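Local coordinates for yersinopine synthase (Yersinia pestis, PDB 6C4M), which catalyses the NADPH-dependent reductive condensation of pyruvate with a histidine-derived amino acid intermediate, the last step in making the metallophore yersinopine, at residues Ala272-Glu277 with Gln435-Ala440; Thr269-Ala272 with Glu277-Ser280; Lys63-Leu68 with Gln200-Tyr205. All coordinates share one frame; numbering follows the deposited sequence.

Contact 1. Residues Ala272-Glu277 with Gln435-Ala440; sequences ALFYPE and QQALKA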
ATOM      1  N   ALA A 272      16.635 -12.832  -2.437  1.00 27.66           N
ATOM      2  CA  ALA A 272      15.793 -13.989  -2.133  1.00 27.63           C
ATOM      3  C   ALA A 272      16.028 -15.108  -3.134  1.00 33.28           C
ATOM      4  O   ALA A 272      16.018 -16.293  -2.788  1.00 32.77           O
ATOM      5  CB  ALA A 272      14.318 -13.575  -2.148  1.00 33.19           C
ATOM      6  N   LEU A 273      16.242 -14.734  -4.379  1.00 30.38           N
ATOM      7  CA  LEU A 273      16.417 -15.715  -5.440  1.00 33.98           C
ATOM      8  C   LEU A 273      17.702 -16.505  -5.239  1.00 33.98           C
ATOM      9  O   LEU A 273      17.722 -17.734  -5.381  1.00 32.02           O
ATOM     10  CB  LEU A 273      16.433 -14.989  -6.777  1.00 30.45           C
ATOM     11  CG  LEU A 273      17.053 -15.716  -7.960  1.00 36.21           C
ATOM     12  CD1 LEU A 273      16.149 -16.892  -8.319  1.00 34.86           C
ATOM     13  CD2 LEU A 273      17.192 -14.749  -9.108  1.00 27.93           C
ATOM     14  N   PHE A 274      18.784 -15.810  -4.909  1.00 30.21           N
ATOM     15  CA  PHE A 274      20.105 -16.423  -4.886  1.00 32.49           C
ATOM     16  C   PHE A 274      20.548 -16.909  -3.508  1.00 35.46           C
ATOM     17  O   PHE A 274      21.599 -17.563  -3.421  1.00 35.09           O
ATOM     18  CB  PHE A 274      21.144 -15.444  -5.427  1.00 28.13           C
ATOM     19  CG  PHE A 274      21.117 -15.285  -6.919  1.00 27.34           C
ATOM     20  CD1 PHE A 274      21.368 -16.374  -7.771  1.00 30.18           C
ATOM     21  CD2 PHE A 274      20.866 -14.053  -7.481  1.00 27.82           C
ATOM     22  CE1 PHE A 274      21.348 -16.221  -9.167  1.00 31.62           C
ATOM     23  CE2 PHE A 274      20.843 -13.886  -8.854  1.00 29.73           C
ATOM     24  CZ  PHE A 274      21.097 -14.982  -9.713  1.00 27.06           C
ATOM     25  N   TYR A 275      19.798 -16.595  -2.441  1.00 33.93           N
ATOM     26  CA  TYR A 275      20.040 -17.096  -1.084  1.00 30.25           C
ATOM     27  C   TYR A 275      18.813 -17.905  -0.678  1.00 34.43           C
ATOM     28  O   TYR A 275      17.959 -17.428   0.085  1.00 39.80           O
ATOM     29  CB  TYR A 275      20.289 -15.949  -0.106  1.00 33.48           C
ATOM     30  CG  TYR A 275      21.619 -15.278  -0.300  1.00 34.47           C
ATOM     31  CD1 TYR A 275      21.765 -14.241  -1.207  1.00 33.50           C
ATOM     32  CD2 TYR A 275      22.758 -15.709   0.412  1.00 34.94           C
ATOM     33  CE1 TYR A 275      23.009 -13.617  -1.388  1.00 33.02           C
ATOM     34  CE2 TYR A 275      23.992 -15.111   0.212  1.00 31.60           C
ATOM     35  CZ  TYR A 275      24.108 -14.061  -0.670  1.00 35.80           C
ATOM     36  OH  TYR A 275      25.317 -13.450  -0.872  1.00 32.07           O
ATOM     37  N   PRO A 276      18.691 -19.138  -1.168  1.00 40.12           N
ATOM     38  CA  PRO A 276      17.416 -19.860  -1.052  1.00 42.26           C
ATOM     39  C   PRO A 276      16.975 -20.114   0.358  1.00 51.32           C
ATOM     40  O   PRO A 276      15.838 -20.563   0.551  1.00 54.15           O
ATOM     41  CB  PRO A 276      17.695 -21.182  -1.770  1.00 45.74           C
ATOM     42  CG  PRO A 276      19.152 -21.349  -1.702  1.00 46.03           C
ATOM     43  CD  PRO A 276      19.723 -19.958  -1.802  1.00 44.16           C
ATOM     44  N   GLU A 277      17.825 -19.867   1.347  1.00 48.88           N
ATOM     45  CA  GLU A 277      17.479 -20.170   2.722  1.00 51.27           C
ATOM     46  C   GLU A 277      16.752 -19.032   3.421  1.00 51.57           C
ATOM     47  O   GLU A 277      16.188 -19.255   4.495  1.00 56.32           O
ATOM     48  CB  GLU A 277      18.748 -20.540   3.505  1.00 56.27           C
ATOM     49  CG  GLU A 277      18.611 -21.819   4.301  1.00 62.27           C
ATOM     50  CD  GLU A 277      18.060 -22.968   3.473  1.00 73.53           C
ATOM     51  OE1 GLU A 277      18.645 -23.279   2.412  1.00 74.74           O
ATOM     52  OE2 GLU A 277      17.021 -23.543   3.870  1.00 75.92           O
ATOM     53  N   GLN A 435      23.300  -9.541 -13.498  1.00 25.61           N
ATOM     54  CA  GLN A 435      24.524 -10.244 -13.884  1.00 33.33           C
ATOM     55  C   GLN A 435      25.528 -10.289 -12.731  1.00 32.62           C
ATOM     56  O   GLN A 435      26.180 -11.313 -12.510  1.00 32.55           O
ATOM     57  CB  GLN A 435      25.143  -9.574 -15.115  1.00 34.68           C
ATOM     58  CG  GLN A 435      26.091 -10.432 -15.966  1.00 54.54           C
ATOM     59  CD  GLN A 435      25.550 -11.816 -16.326  1.00 47.59           C
ATOM     60  OE1 GLN A 435      24.398 -11.977 -16.738  1.00 48.88           O
ATOM     61  NE2 GLN A 435      26.390 -12.827 -16.147  1.00 50.38           N
ATOM     62  N   GLN A 436      25.663  -9.195 -11.980  1.00 30.12           N
ATOM     63  CA  GLN A 436      26.591  -9.201 -10.843  1.00 35.67           C
ATOM     64  C   GLN A 436      26.147 -10.179  -9.761  1.00 33.01           C
ATOM     65  O   GLN A 436      26.966 -10.921  -9.214  1.00 32.71           O
ATOM     66  CB  GLN A 436      26.727  -7.805 -10.273  1.00 32.60           C
ATOM     67  CG  GLN A 436      27.675  -7.724  -9.073  1.00 47.87           C
ATOM     68  CD  GLN A 436      27.973  -6.305  -8.723  1.00 41.28           C
ATOM     69  OE1 GLN A 436      27.130  -5.612  -8.159  1.00 53.73           O
ATOM     70  NE2 GLN A 436      29.149  -5.829  -9.121  1.00 45.44           N
ATOM     71  N   ALA A 437      24.851 -10.216  -9.455  1.00 29.50           N
ATOM     72  CA  ALA A 437      24.328 -11.182  -8.489  1.00 29.19           C
ATOM     73  C   ALA A 437      24.488 -12.617  -8.979  1.00 31.19           C
ATOM     74  O   ALA A 437      24.771 -13.531  -8.190  1.00 33.83           O
ATOM     75  CB  ALA A 437      22.852 -10.895  -8.220  1.00 28.57           C
ATOM     76  N   LEU A 438      24.233 -12.853 -10.266  1.00 28.14           N
ATOM     77  CA  LEU A 438      24.426 -14.185 -10.824  1.00 25.78           C
ATOM     78  C   LEU A 438      25.893 -14.594 -10.737  1.00 28.89           C
ATOM     79  O   LEU A 438      26.206 -15.734 -10.378  1.00 27.80           O
ATOM     80  CB  LEU A 438      23.953 -14.211 -12.279  1.00 23.16           C
ATOM     81  CG  LEU A 438      24.180 -15.518 -13.038  1.00 28.74           C
ATOM     82  CD1 LEU A 438      23.481 -16.681 -12.333  1.00 26.38           C
ATOM     83  CD2 LEU A 438      23.754 -15.429 -14.524  1.00 28.73           C
ATOM     84  N   LYS A 439      26.807 -13.685 -11.074  1.00 34.48           N
ATOM     85  CA  LYS A 439      28.228 -14.029 -10.981  1.00 35.58           C
ATOM     86  C   LYS A 439      28.601 -14.379  -9.547  1.00 38.34           C
ATOM     87  O   LYS A 439      29.354 -15.328  -9.304  1.00 38.47           O
ATOM     88  CB  LYS A 439      29.105 -12.876 -11.478  1.00 40.02           C
ATOM     89  CG  LYS A 439      29.094 -12.658 -13.009  1.00 55.14           C
ATOM     90  CD  LYS A 439      30.075 -11.529 -13.437  1.00 71.48           C
ATOM     91  CE  LYS A 439      29.974 -11.179 -14.944  1.00 69.19           C
ATOM     92  NZ  LYS A 439      30.702  -9.902 -15.285  1.00 71.35           N
ATOM     93  N   ALA A 440      28.070 -13.629  -8.578  1.00 27.59           N
ATOM     94  CA  ALA A 440      28.393 -13.901  -7.181  1.00 31.58           C
ATOM     95  C   ALA A 440      27.849 -15.256  -6.763  1.00 34.12           C
ATOM     96  O   ALA A 440      28.530 -16.017  -6.065  1.00 32.65           O
ATOM     97  CB  ALA A 440      27.848 -12.790  -6.264  1.00 34.52           C
TER
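Phe274 and Ala437 are the residues whose CA atoms come nearest, with Phe274 CA 7.6 Å from Ala437 CA. The first segment runs off the C-terminal end of helix 267-274: Ala272 to Phe274 are still helical, Tyr275 is the first residue to leave helical geometry, and Pro276 and Glu277 continue as loop. Residues 435-440 lie within the long helix 425-445 and are helical throughout. One side chain from the shorter helix does nearly all the touching. Phe274 reaches across from the last helical position with CG anti to its own carbonyl carbon (chi1 -75°), which sends the ring out onto the side of the long helix. There the ring lies against backbone as much as against side chains. The carbonyl oxygen of Ala437 sits over the centre of one face, while Leu273 CD2 covers the opposite face near its rim, so the phenyl group is sandwiched between its own neighbour and the other helix. Both helices belong to the largely helical part of this opine dehydrogenase, which follows the Rossmann-type nucleotide-binding region in the chain, and the contact joins them away from the NADP-binding residues, the Leu438 side chain about 14 Å from the bound NADP. Ala437 supplies only a methyl, its CB 3.7 Å from Phe274 CE2, and the ring lies close to the main chain beside it. The far corner of the ring, Phe274 CZ, is 3.6 Å from Leu438 CA. Leu438 holds CG anti to the backbone N (chi1 176°) and brings CD1 to 3.8 Å from Phe274 CE1, the two side chains meeting at a slant. Further along the same long helix, Phe441 meets the Phe274 ring with its plane inclined by about 35°, and loop residues Val389 and Leu399 also pack on Phe274.

Contact 2. Residues Thr269-Ala272 with Glu277-Ser280; sequences TLQA and EQRS
Gln271 and Gln278 join their terminal amides across the end of a helix, and Gln278 has the most surface buried of any residue here. Gln271 NE2 donates to Gln278 OE1 over 2.7 Å, with an N-H...O angle of 151°. The donor arrives in the plane of the Gln278 carbonyl, on a lone pair, whereas the acceptor lies slightly tilted from the amide plane of Gln271. The two amides are turned almost perpendicular, their planes 83° apart, and the extended side chains cross at about a right angle. With CG anti to the backbone N (chi1 -174°) and the chain stretched beyond it, Gln271 also lays its aliphatic part by the acceptor, Gln271 CG standing 3.1 Å from Gln278 OE1. Helix 267-274 ends between the two segments, and the loop that follows it turns back so that Gln278 faces the last turns of the helix it has just left; the bond thus spans a short chain reversal of the same polypeptide. Ala272 takes the other end of the Gln278 amide. Gln278 NE2 rests 3.7 Å from Ala272 CA and 4.1 Å from Ala272 CB, a van der Waals contact with buried Ala272. Gln281, next along the loop, packs on the methyl of Ala272, and Ser280 OG is hydrogen-bonded to Lys385 NZ.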
ATOM      1  N   THR A 269      14.812  -8.800  -4.335  1.00 25.76           N
ATOM      2  CA  THR A 269      14.276 -10.004  -4.957  1.00 26.64           C
ATOM      3  C   THR A 269      15.399 -10.899  -5.431  1.00 23.99           C
ATOM      4  O   THR A 269      15.340 -12.117  -5.250  1.00 27.31           O
ATOM      5  CB  THR A 269      13.363  -9.655  -6.122  1.00 24.45           C
ATOM      6  OG1 THR A 269      12.251  -8.919  -5.641  1.00 30.16           O
ATOM      7  CG2 THR A 269      12.830 -10.917  -6.770  1.00 28.42           C
ATOM      8  N   LEU A 270      16.440 -10.304  -6.010  1.00 25.40           N
ATOM      9  CA  LEU A 270      17.623 -11.079  -6.383  1.00 25.30           C
ATOM     10  C   LEU A 270      18.247 -11.762  -5.166  1.00 29.75           C
ATOM     11  O   LEU A 270      18.737 -12.893  -5.258  1.00 27.38           O
ATOM     12  CB  LEU A 270      18.647 -10.173  -7.068  1.00 23.99           C
ATOM     13  CG  LEU A 270      18.226  -9.545  -8.394  1.00 27.27           C
ATOM     14  CD1 LEU A 270      19.332  -8.616  -8.894  1.00 31.84           C
ATOM     15  CD2 LEU A 270      17.972 -10.589  -9.403  1.00 29.96           C
ATOM     16  N   GLN A 271      18.242 -11.094  -4.009  1.00 28.77           N
ATOM     17  CA  GLN A 271      18.791 -11.717  -2.807  1.00 26.65           C
ATOM     18  C   GLN A 271      17.973 -12.936  -2.387  1.00 27.78           C
ATOM     19  O   GLN A 271      18.542 -13.970  -2.011  1.00 29.64           O
ATOM     20  CB  GLN A 271      18.859 -10.698  -1.662  1.00 27.34           C
ATOM     21  CG  GLN A 271      19.564 -11.220  -0.405  1.00 28.38           C
ATOM     22  CD  GLN A 271      19.832 -10.121   0.601  1.00 29.89           C
ATOM     23  OE1 GLN A 271      20.518  -9.139   0.300  1.00 29.24           O
ATOM     24  NE2 GLN A 271      19.245 -10.247   1.776  1.00 30.82           N
ATOM     25  N   ALA A 272      16.635 -12.832  -2.437  1.00 27.66           N
ATOM     26  CA  ALA A 272      15.793 -13.989  -2.133  1.00 27.63           C
ATOM     27  C   ALA A 272      16.028 -15.108  -3.134  1.00 33.28           C
ATOM     28  O   ALA A 272      16.018 -16.293  -2.788  1.00 32.77           O
ATOM     29  CB  ALA A 272      14.318 -13.575  -2.148  1.00 33.19           C
ATOM     30  N   GLU A 277      17.825 -19.867   1.347  1.00 48.88           N
ATOM     31  CA  GLU A 277      17.479 -20.170   2.722  1.00 51.27           C
ATOM     32  C   GLU A 277      16.752 -19.032   3.421  1.00 51.57           C
ATOM     33  O   GLU A 277      16.188 -19.255   4.495  1.00 56.32           O
ATOM     34  CB  GLU A 277      18.748 -20.540   3.505  1.00 56.27           C
ATOM     35  CG  GLU A 277      18.611 -21.819   4.301  1.00 62.27           C
ATOM     36  CD  GLU A 277      18.060 -22.968   3.473  1.00 73.53           C
ATOM     37  OE1 GLU A 277      18.645 -23.279   2.412  1.00 74.74           O
ATOM     38  OE2 GLU A 277      17.021 -23.543   3.870  1.00 75.92           O
ATOM     39  N   GLN A 278      16.736 -17.836   2.845  1.00 53.16           N
ATOM     40  CA  GLN A 278      15.965 -16.748   3.431  1.00 54.91           C
ATOM     41  C   GLN A 278      14.482 -17.081   3.486  1.00 51.06           C
ATOM     42  O   GLN A 278      13.958 -17.877   2.706  1.00 56.90           O
ATOM     43  CB  GLN A 278      16.093 -15.466   2.628  1.00 48.80           C
ATOM     44  CG  GLN A 278      17.446 -14.857   2.636  1.00 47.27           C
ATOM     45  CD  GLN A 278      17.447 -13.482   2.000  1.00 47.86           C
ATOM     46  OE1 GLN A 278      18.475 -12.806   2.017  1.00 50.40           O
ATOM     47  NE2 GLN A 278      16.295 -13.050   1.442  1.00 41.55           N
ATOM     48  N   ARG A 279      13.792 -16.411   4.402  1.00 52.89           N
ATOM     49  CA  ARG A 279      12.342 -16.458   4.400  1.00 58.27           C
ATOM     50  C   ARG A 279      11.829 -15.914   3.071  1.00 51.65           C
ATOM     51  O   ARG A 279      12.386 -14.971   2.500  1.00 44.48           O
ATOM     52  CB  ARG A 279      11.780 -15.669   5.587  1.00 58.75           C
ATOM     53  CG  ARG A 279      12.306 -16.172   6.949  1.00 69.08           C
ATOM     54  CD  ARG A 279      11.192 -16.469   7.958  1.00 72.42           C
ATOM     55  NE  ARG A 279      10.562 -17.769   7.714  1.00 83.00           N
ATOM     56  CZ  ARG A 279       9.395 -18.152   8.233  1.00 86.85           C
ATOM     57  NH1 ARG A 279       8.712 -17.335   9.028  1.00 81.83           N
ATOM     58  NH2 ARG A 279       8.901 -19.353   7.949  1.00 85.29           N
ATOM     59  N   SER A 280      10.789 -16.553   2.558  1.00 52.84           N
ATOM     60  CA  SER A 280      10.317 -16.261   1.215  1.00 47.06           C
ATOM     61  C   SER A 280       9.884 -14.805   1.061  1.00 42.83           C
ATOM     62  O   SER A 280       9.313 -14.208   1.972  1.00 42.75           O
ATOM     63  CB  SER A 280       9.160 -17.196   0.881  1.00 47.16           C
ATOM     64  OG  SER A 280       9.504 -18.541   1.180  1.00 56.07           O
TER

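Contact 3. Residues Lys63-Leu68 with Gln200-Tyr205; sequences KQYLAL and QPYRAY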
ATOM      1  N   LYS A  63       4.515 -38.559 -22.172  1.00 40.36           N
ATOM      2  CA  LYS A  63       4.721 -39.438 -23.314  1.00 39.89           C
ATOM      3  C   LYS A  63       4.208 -40.834 -23.006  1.00 46.26           C
ATOM      4  O   LYS A  63       3.505 -41.445 -23.814  1.00 42.21           O
ATOM      5  CB  LYS A  63       6.197 -39.478 -23.682  1.00 44.05           C
ATOM      6  CG  LYS A  63       6.509 -40.354 -24.908  1.00 44.82           C
ATOM      7  CD  LYS A  63       8.021 -40.408 -25.157  1.00 47.68           C
ATOM      8  CE  LYS A  63       8.358 -40.953 -26.544  1.00 48.08           C
ATOM      9  NZ  LYS A  63       9.832 -41.050 -26.721  1.00 49.72           N
ATOM     10  N   GLN A  64       4.560 -41.359 -21.832  1.00 43.40           N
ATOM     11  CA  GLN A  64       4.083 -42.677 -21.430  1.00 44.56           C
ATOM     12  C   GLN A  64       2.568 -42.689 -21.297  1.00 46.24           C
ATOM     13  O   GLN A  64       1.893 -43.583 -21.819  1.00 43.61           O
ATOM     14  CB  GLN A  64       4.731 -43.078 -20.104  1.00 41.49           C
ATOM     15  CG  GLN A  64       6.220 -43.292 -20.195  1.00 48.09           C
ATOM     16  CD  GLN A  64       6.855 -43.536 -18.842  1.00 43.33           C
ATOM     17  OE1 GLN A  64       6.196 -43.437 -17.796  1.00 49.80           O
ATOM     18  NE2 GLN A  64       8.144 -43.829 -18.851  1.00 44.65           N
ATOM     19  N   TYR A  65       2.015 -41.716 -20.573  1.00 43.56           N
ATOM     20  CA  TYR A  65       0.573 -41.686 -20.388  1.00 46.18           C
ATOM     21  C   TYR A  65      -0.161 -41.700 -21.729  1.00 49.15           C
ATOM     22  O   TYR A  65      -1.126 -42.446 -21.912  1.00 48.75           O
ATOM     23  CB  TYR A  65       0.180 -40.458 -19.572  1.00 48.01           C
ATOM     24  CG  TYR A  65      -1.287 -40.134 -19.718  1.00 47.44           C
ATOM     25  CD1 TYR A  65      -2.231 -40.714 -18.885  1.00 48.65           C
ATOM     26  CD2 TYR A  65      -1.731 -39.272 -20.717  1.00 47.33           C
ATOM     27  CE1 TYR A  65      -3.572 -40.430 -19.021  1.00 49.80           C
ATOM     28  CE2 TYR A  65      -3.071 -38.986 -20.861  1.00 50.10           C
ATOM     29  CZ  TYR A  65      -3.986 -39.567 -20.005  1.00 53.00           C
ATOM     30  OH  TYR A  65      -5.322 -39.281 -20.153  1.00 53.83           O
ATOM     31  N   LEU A  66       0.273 -40.868 -22.677  1.00 44.45           N
ATOM     32  CA  LEU A  66      -0.494 -40.717 -23.910  1.00 48.13           C
ATOM     33  C   LEU A  66      -0.418 -41.953 -24.778  1.00 46.31           C
ATOM     34  O   LEU A  66      -1.381 -42.265 -25.484  1.00 45.51           O
ATOM     35  CB  LEU A  66      -0.003 -39.522 -24.703  1.00 44.77           C
ATOM     36  CG  LEU A  66      -0.273 -38.178 -24.062  1.00 40.88           C
ATOM     37  CD1 LEU A  66       0.423 -37.135 -24.898  1.00 40.52           C
ATOM     38  CD2 LEU A  66      -1.781 -37.912 -23.991  1.00 45.61           C
ATOM     39  N   ALA A  67       0.713 -42.657 -24.753  1.00 50.52           N
ATOM     40  CA  ALA A  67       0.820 -43.898 -25.510  1.00 50.90           C
ATOM     41  C   ALA A  67      -0.212 -44.912 -25.065  1.00 48.65           C
ATOM     42  O   ALA A  67      -0.477 -45.869 -25.791  1.00 55.77           O
ATOM     43  CB  ALA A  67       2.213 -44.497 -25.346  1.00 52.91           C
ATOM     44  N   LEU A  68      -0.772 -44.738 -23.871  1.00 50.98           N
ATOM     45  CA  LEU A  68      -1.820 -45.600 -23.350  1.00 49.38           C
ATOM     46  C   LEU A  68      -3.205 -45.019 -23.590  1.00 49.19           C
ATOM     47  O   LEU A  68      -4.109 -45.728 -24.027  1.00 48.41           O
ATOM     48  CB  LEU A  68      -1.612 -45.833 -21.848  1.00 51.27           C
ATOM     49  CG  LEU A  68      -2.610 -46.791 -21.193  1.00 55.34           C
ATOM     50  CD1 LEU A  68      -2.451 -48.193 -21.747  1.00 53.84           C
ATOM     51  CD2 LEU A  68      -2.474 -46.783 -19.674  1.00 53.15           C
ATOM     52  N   GLN A 200      -0.463 -33.865 -12.477  1.00 65.38           N
ATOM     53  CA  GLN A 200      -0.858 -34.843 -13.483  1.00 65.62           C
ATOM     54  C   GLN A 200      -0.745 -34.165 -14.841  1.00 58.10           C
ATOM     55  O   GLN A 200      -1.565 -33.289 -15.148  1.00 58.42           O
ATOM     56  CB  GLN A 200      -2.283 -35.345 -13.242  1.00 69.59           C
ATOM     57  CG  GLN A 200      -2.450 -36.223 -12.003  1.00 70.61           C
ATOM     58  CD  GLN A 200      -1.451 -37.362 -11.968  1.00 82.76           C
ATOM     59  OE1 GLN A 200      -1.150 -37.964 -13.000  1.00 84.86           O
ATOM     60  NE2 GLN A 200      -0.911 -37.652 -10.784  1.00 82.48           N
ATOM     61  N   PRO A 201       0.248 -34.499 -15.675  1.00 43.91           N
ATOM     62  CA  PRO A 201       0.601 -33.585 -16.772  1.00 40.77           C
ATOM     63  C   PRO A 201      -0.414 -33.558 -17.891  1.00 41.25           C
ATOM     64  O   PRO A 201      -0.296 -32.706 -18.778  1.00 38.12           O
ATOM     65  CB  PRO A 201       1.964 -34.110 -17.243  1.00 44.21           C
ATOM     66  CG  PRO A 201       1.949 -35.552 -16.911  1.00 49.96           C
ATOM     67  CD  PRO A 201       1.139 -35.676 -15.640  1.00 46.21           C
ATOM     68  N   TYR A 202      -1.421 -34.423 -17.846  1.00 43.89           N
ATOM     69  CA  TYR A 202      -2.489 -34.484 -18.833  1.00 46.08           C
ATOM     70  C   TYR A 202      -3.799 -33.883 -18.316  1.00 44.37           C
ATOM     71  O   TYR A 202      -4.842 -34.065 -18.949  1.00 47.66           O
ATOM     72  CB  TYR A 202      -2.705 -35.936 -19.245  1.00 43.74           C
ATOM     73  CG  TYR A 202      -2.895 -36.847 -18.060  1.00 49.94           C
ATOM     74  CD1 TYR A 202      -4.158 -37.074 -17.527  1.00 53.37           C
ATOM     75  CD2 TYR A 202      -1.805 -37.459 -17.453  1.00 52.34           C
ATOM     76  CE1 TYR A 202      -4.327 -37.901 -16.422  1.00 55.27           C
ATOM     77  CE2 TYR A 202      -1.964 -38.281 -16.353  1.00 54.74           C
ATOM     78  CZ  TYR A 202      -3.221 -38.496 -15.841  1.00 58.45           C
ATOM     79  OH  TYR A 202      -3.359 -39.322 -14.760  1.00 60.66           O
ATOM     80  N   ARG A 203      -3.762 -33.178 -17.186  1.00 49.89           N
ATOM     81  CA  ARG A 203      -4.924 -32.548 -16.568  1.00 51.56           C
ATOM     82  C   ARG A 203      -4.587 -31.106 -16.235  1.00 51.16           C
ATOM     83  O   ARG A 203      -3.572 -30.842 -15.590  1.00 46.68           O
ATOM     84  CB  ARG A 203      -5.343 -33.246 -15.275  1.00 58.29           C
ATOM     85  CG  ARG A 203      -5.932 -34.618 -15.424  1.00 65.46           C
ATOM     86  CD  ARG A 203      -6.339 -35.173 -14.061  1.00 71.68           C
ATOM     87  NE  ARG A 203      -6.699 -36.584 -14.149  1.00 87.10           N
ATOM     88  CZ  ARG A 203      -6.749 -37.422 -13.115  1.00 87.19           C
ATOM     89  NH1 ARG A 203      -6.457 -36.997 -11.882  1.00 82.28           N
ATOM     90  NH2 ARG A 203      -7.089 -38.696 -13.322  1.00 84.15           N
ATOM     91  N   ALA A 204      -5.449 -30.178 -16.637  1.00 39.96           N
ATOM     92  CA  ALA A 204      -5.233 -28.772 -16.343  1.00 42.61           C
ATOM     93  C   ALA A 204      -6.546 -28.151 -15.915  1.00 43.36           C
ATOM     94  O   ALA A 204      -7.618 -28.748 -16.045  1.00 46.72           O
ATOM     95  CB  ALA A 204      -4.659 -28.014 -17.538  1.00 40.65           C
ATOM     96  N   TYR A 205      -6.455 -26.936 -15.394  1.00 40.27           N
ATOM     97  CA  TYR A 205      -7.656 -26.205 -15.046  1.00 46.57           C
ATOM     98  C   TYR A 205      -7.412 -24.734 -15.320  1.00 42.72           C
ATOM     99  O   TYR A 205      -6.306 -24.222 -15.142  1.00 38.50           O
ATOM    100  CB  TYR A 205      -8.069 -26.442 -13.582  1.00 49.93           C
ATOM    101  CG  TYR A 205      -7.274 -25.672 -12.573  1.00 50.69           C
ATOM    102  CD1 TYR A 205      -5.978 -26.046 -12.260  1.00 54.43           C
ATOM    103  CD2 TYR A 205      -7.822 -24.574 -11.911  1.00 54.33           C
ATOM    104  CE1 TYR A 205      -5.231 -25.336 -11.311  1.00 54.40           C
ATOM    105  CE2 TYR A 205      -7.084 -23.864 -10.956  1.00 52.85           C
ATOM    106  CZ  TYR A 205      -5.797 -24.251 -10.668  1.00 53.73           C
ATOM    107  OH  TYR A 205      -5.059 -23.548  -9.747  1.00 60.75           O
TER
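In the Rossmann-type nucleotide-binding region, the NADP(+)-binding residues Asn53-Lys58 run into the start of helix 57-68, which is followed by strand 71-76, and that strand pairs in parallel with strand 203-217. This contact joins residues 63-68 of that helix to the type I beta turn, Gln200 to Arg203, that leads into strand 203-217. Tyr65 and Tyr202 carry it with a face-to-face stack: the rings are inclined by only 2° and their centroids are 3.7 Å apart. A slight displacement puts Tyr202 CD2 over the centre of the Tyr65 ring and Tyr65 CE1 over the centre of the Tyr202 ring, although the side chains as wholes cross at about a right angle. The ring of Tyr65 also reaches the stem of its partner, Tyr65 CE2 lying 3.5 Å from Tyr202 CB. Tyr202 holds its ring between the backbone N and the carbonyl carbon (chi1 52°), the crowded position, and this lays it over the face of the Tyr65 ring. Tyr65 OH passes 3.6 Å from Tyr202 CD1, but its hydrogen bond is to Thr71 O at the start of the neighbouring strand. Tyr202 is tied to that strand too, through backbone bonding with Tyr73, and Leu62 of the helix touches its side chain. The nearly parallel overlap is consistent with a contact carried mainly by dispersion between the two pi systems, and the bond from Tyr65 OH to Thr71 O probably limits how far the Tyr65 ring can slide or swing.

Overall arrangement
From the N terminus, contact 3 comes first: it closes a loop of 131 residues, which includes an unmodelled stretch, by bringing the turn before strand 203-217 back beside helix 57-68 in the nucleotide-binding region. It is complete before the chain enters helix 267-274. Contact 2 then closes a loop of four residues at the end of that helix. Contact 1 starts from the end of the same helix, sharing Ala272 and Glu277, so the two overlap along the chain, but it spans 157 residues, about half of them helical, to reach helix 425-445. These two lie side by side, centres 9 Å apart, and touch between Leu270 and Ala437; contact 3 stands about 34 to 35 Å from both, measured between centres.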